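Local coordinates for hypothetical nigD-like protein (Bacteroides caccae, PDB 3QWN) that probably serves as a NigD-like immunity protein, an antitoxin-type role inferred for its family, at residues T37-R42 / T67-I72. Numbering follows the deposited sequence.
Sequences TVSKDR and TATAVI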
ATOM      1  N   THR A  37     -14.290  -9.605 -15.116  1.00 42.55           N
ATOM      2  CA  THR A  37     -14.215 -11.055 -15.045  1.00 42.95           C
ATOM      3  C   THR A  37     -12.822 -11.422 -15.596  1.00 47.03           C
ATOM      4  O   THR A  37     -12.403 -10.836 -16.592  1.00 47.22           O
ATOM      5  CB  THR A  37     -15.377 -11.670 -15.849  1.00 45.24           C
ATOM      6  OG1 THR A  37     -16.606 -11.445 -15.165  1.00 41.72           O
ATOM      7  CG2 THR A  37     -15.210 -13.165 -16.069  1.00 42.17           C
ATOM      8  N   VAL A  38     -12.099 -12.335 -14.934  1.00 42.85           N
ATOM      9  CA  VAL A  38     -10.780 -12.796 -15.378  1.00 40.50           C
ATOM     10  C   VAL A  38     -11.019 -13.928 -16.375  1.00 45.32           C
ATOM     11  O   VAL A  38     -11.348 -15.038 -15.953  1.00 46.67           O
ATOM     12  CB  VAL A  38      -9.865 -13.226 -14.195  1.00 42.29           C
ATOM     13  CG1 VAL A  38      -8.591 -13.913 -14.682  1.00 41.08           C
ATOM     14  CG2 VAL A  38      -9.529 -12.040 -13.294  1.00 40.75           C
ATOM     15  N   SER A  39     -10.819 -13.667 -17.690  1.00 40.93           N
ATOM     16  CA  SER A  39     -10.994 -14.682 -18.731  1.00 41.52           C
ATOM     17  C   SER A  39      -9.819 -15.679 -18.730  1.00 48.73           C
ATOM     18  O   SER A  39      -9.995 -16.827 -19.130  1.00 52.91           O
ATOM     19  CB  SER A  39     -11.145 -14.035 -20.110  1.00 44.46           C
ATOM     20  OG  SER A  39     -10.091 -13.142 -20.459  1.00 47.25           O
ATOM     21  N   LYS A  40      -8.636 -15.254 -18.283  1.00 41.75           N
ATOM     22  CA  LYS A  40      -7.480 -16.133 -18.231  1.00 42.01           C
ATOM     23  C   LYS A  40      -6.487 -15.644 -17.172  1.00 43.22           C
ATOM     24  O   LYS A  40      -6.105 -14.481 -17.177  1.00 39.60           O
ATOM     25  CB  LYS A  40      -6.791 -16.217 -19.611  1.00 45.75           C
ATOM     26  CG  LYS A  40      -5.821 -17.387 -19.772  1.00 68.80           C
ATOM     27  CD  LYS A  40      -5.247 -17.414 -21.193  1.00 89.11           C
ATOM     28  CE  LYS A  40      -4.394 -18.632 -21.455  1.00111.52           C
ATOM     29  NZ  LYS A  40      -3.866 -18.645 -22.844  1.00125.08           N
ATOM     30  N   ASP A  41      -6.087 -16.548 -16.262  1.00 40.89           N
ATOM     31  CA  ASP A  41      -5.059 -16.289 -15.278  1.00 39.41           C
ATOM     32  C   ASP A  41      -3.871 -17.111 -15.689  1.00 47.07           C
ATOM     33  O   ASP A  41      -3.811 -18.321 -15.407  1.00 49.45           O
ATOM     34  CB  ASP A  41      -5.504 -16.568 -13.832  1.00 40.28           C
ATOM     35  CG  ASP A  41      -4.400 -16.380 -12.795  1.00 43.84           C
ATOM     36  OD1 ASP A  41      -3.375 -15.753 -13.117  1.00 41.94           O
ATOM     37  OD2 ASP A  41      -4.554 -16.876 -11.676  1.00 55.16           O
ATOM     38  N   ARG A  42      -2.930 -16.462 -16.401  1.00 44.07           N
ATOM     39  CA  ARG A  42      -1.740 -17.147 -16.901  1.00 45.04           C
ATOM     40  C   ARG A  42      -0.758 -17.516 -15.765  1.00 47.63           C
ATOM     41  O   ARG A  42       0.086 -18.377 -15.980  1.00 50.91           O
ATOM     42  CB  ARG A  42      -1.033 -16.338 -17.995  1.00 44.34           C
ATOM     43  CG  ARG A  42      -1.944 -15.989 -19.156  1.00 58.99           C
ATOM     44  CD  ARG A  42      -1.166 -15.963 -20.442  1.00 83.41           C
ATOM     45  NE  ARG A  42      -2.047 -15.771 -21.590  1.00111.11           N
ATOM     46  CZ  ARG A  42      -1.641 -15.795 -22.855  1.00135.50           C
ATOM     47  NH1 ARG A  42      -0.364 -16.022 -23.147  1.00122.02           N
ATOM     48  NH2 ARG A  42      -2.506 -15.597 -23.839  1.00130.30           N
ATOM     49  N   THR A  67     -18.075  -5.531 -24.070  1.00 55.62           N
ATOM     50  CA  THR A  67     -17.661  -6.025 -22.780  1.00 52.28           C
ATOM     51  C   THR A  67     -16.154  -6.327 -22.859  1.00 50.79           C
ATOM     52  O   THR A  67     -15.617  -6.554 -23.931  1.00 52.16           O
ATOM     53  CB  THR A  67     -18.596  -7.207 -22.341  1.00 62.37           C
ATOM     54  OG1 THR A  67     -18.005  -7.936 -21.271  1.00 62.70           O
ATOM     55  CG2 THR A  67     -18.979  -8.182 -23.473  1.00 63.24           C
ATOM     56  N   ALA A  68     -15.468  -6.231 -21.754  1.00 42.51           N
ATOM     57  CA  ALA A  68     -14.040  -6.521 -21.663  1.00 39.14           C
ATOM     58  C   ALA A  68     -13.774  -7.573 -20.581  1.00 42.14           C
ATOM     59  O   ALA A  68     -14.569  -7.733 -19.657  1.00 40.71           O
ATOM     60  CB  ALA A  68     -13.264  -5.248 -21.344  1.00 37.73           C
ATOM     61  N   THR A  69     -12.647  -8.272 -20.675  1.00 38.62           N
ATOM     62  CA  THR A  69     -12.255  -9.249 -19.654  1.00 37.43           C
ATOM     63  C   THR A  69     -10.820  -8.980 -19.318  1.00 37.88           C
ATOM     64  O   THR A  69     -10.171  -8.256 -20.043  1.00 37.29           O
ATOM     65  CB  THR A  69     -12.504 -10.711 -20.087  1.00 40.32           C
ATOM     66  OG1 THR A  69     -11.748 -11.005 -21.250  1.00 43.29           O
ATOM     67  CG2 THR A  69     -13.967 -11.020 -20.336  1.00 32.01           C
ATOM     68  N   ALA A  70     -10.334  -9.516 -18.224  1.00 33.89           N
ATOM     69  CA  ALA A  70      -8.950  -9.344 -17.817  1.00 32.77           C
ATOM     70  C   ALA A  70      -8.181 -10.627 -18.002  1.00 36.92           C
ATOM     71  O   ALA A  70      -8.692 -11.685 -17.662  1.00 35.65           O
ATOM     72  CB  ALA A  70      -8.875  -8.908 -16.349  1.00 32.82           C
ATOM     73  N   VAL A  71      -6.939 -10.520 -18.514  1.00 36.48           N
ATOM     74  CA  VAL A  71      -5.940 -11.582 -18.657  1.00 35.67           C
ATOM     75  C   VAL A  71      -4.795 -11.211 -17.701  1.00 38.29           C
ATOM     76  O   VAL A  71      -4.230 -10.115 -17.836  1.00 34.85           O
ATOM     77  CB  VAL A  71      -5.470 -11.793 -20.108  1.00 39.04           C
ATOM     78  CG1 VAL A  71      -4.386 -12.878 -20.168  1.00 39.03           C
ATOM     79  CG2 VAL A  71      -6.646 -12.193 -20.972  1.00 40.27           C
ATOM     80  N   ILE A  72      -4.512 -12.078 -16.706  1.00 34.94           N
ATOM     81  CA  ILE A  72      -3.479 -11.819 -15.704  1.00 33.90           C
ATOM     82  C   ILE A  72      -2.181 -12.463 -16.141  1.00 35.71           C
ATOM     83  O   ILE A  72      -2.136 -13.660 -16.404  1.00 34.07           O
ATOM     84  CB  ILE A  72      -3.916 -12.288 -14.274  1.00 37.51           C
ATOM     85  CG1 ILE A  72      -5.191 -11.537 -13.821  1.00 38.69           C
ATOM     86  CG2 ILE A  72      -2.775 -12.146 -13.237  1.00 33.89           C
ATOM     87  CD1 ILE A  72      -5.908 -12.210 -12.645  1.00 43.72           C
TER
HETATM   88  O   HOH W   1     -16.017  -8.739 -17.505  1.00 41.74           O
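Ser39 and Thr69 meet through their hydroxyls, with Ser39 OG 2.8 Å from Thr69 OG1 in a hydrogen bond that either could donate. Both oxygens sit between their own backbone N and carbonyl carbon (chi1 54° and 61°), which turns them to each other. On the other face of the sheet, Val38 and Ile72 cross at about a right angle, with Val38 CG2 3.7 Å from Ile72 CD1. Ile72 also lies beside Asp41, whose OD1 is 3.7 Å from Ile72 CG2. That carboxylate is held by Thr43 OG1 and the backbone N of Ser45. Backbone bonds join the two strands. Ala70 N donates to Thr37 O, and Ser39 N returns a bond to Ala70 O at 2.9 Å, bent to 131°. Beyond Ser39, Ile72 N binds Lys40 O and Arg42 N binds Ile72 O. A water accepts from Thr37 N and donates to Ala68 O. Ile25 and Leu28 of strand 25-30 pack on Ile72, and Leu28 also meets Val38. Ser39 is the extra residue of a beta bulge in the parallel pairing of strands 36-41 and 68-77, the third and fifth strands, a pairing characteristic of the OB fold.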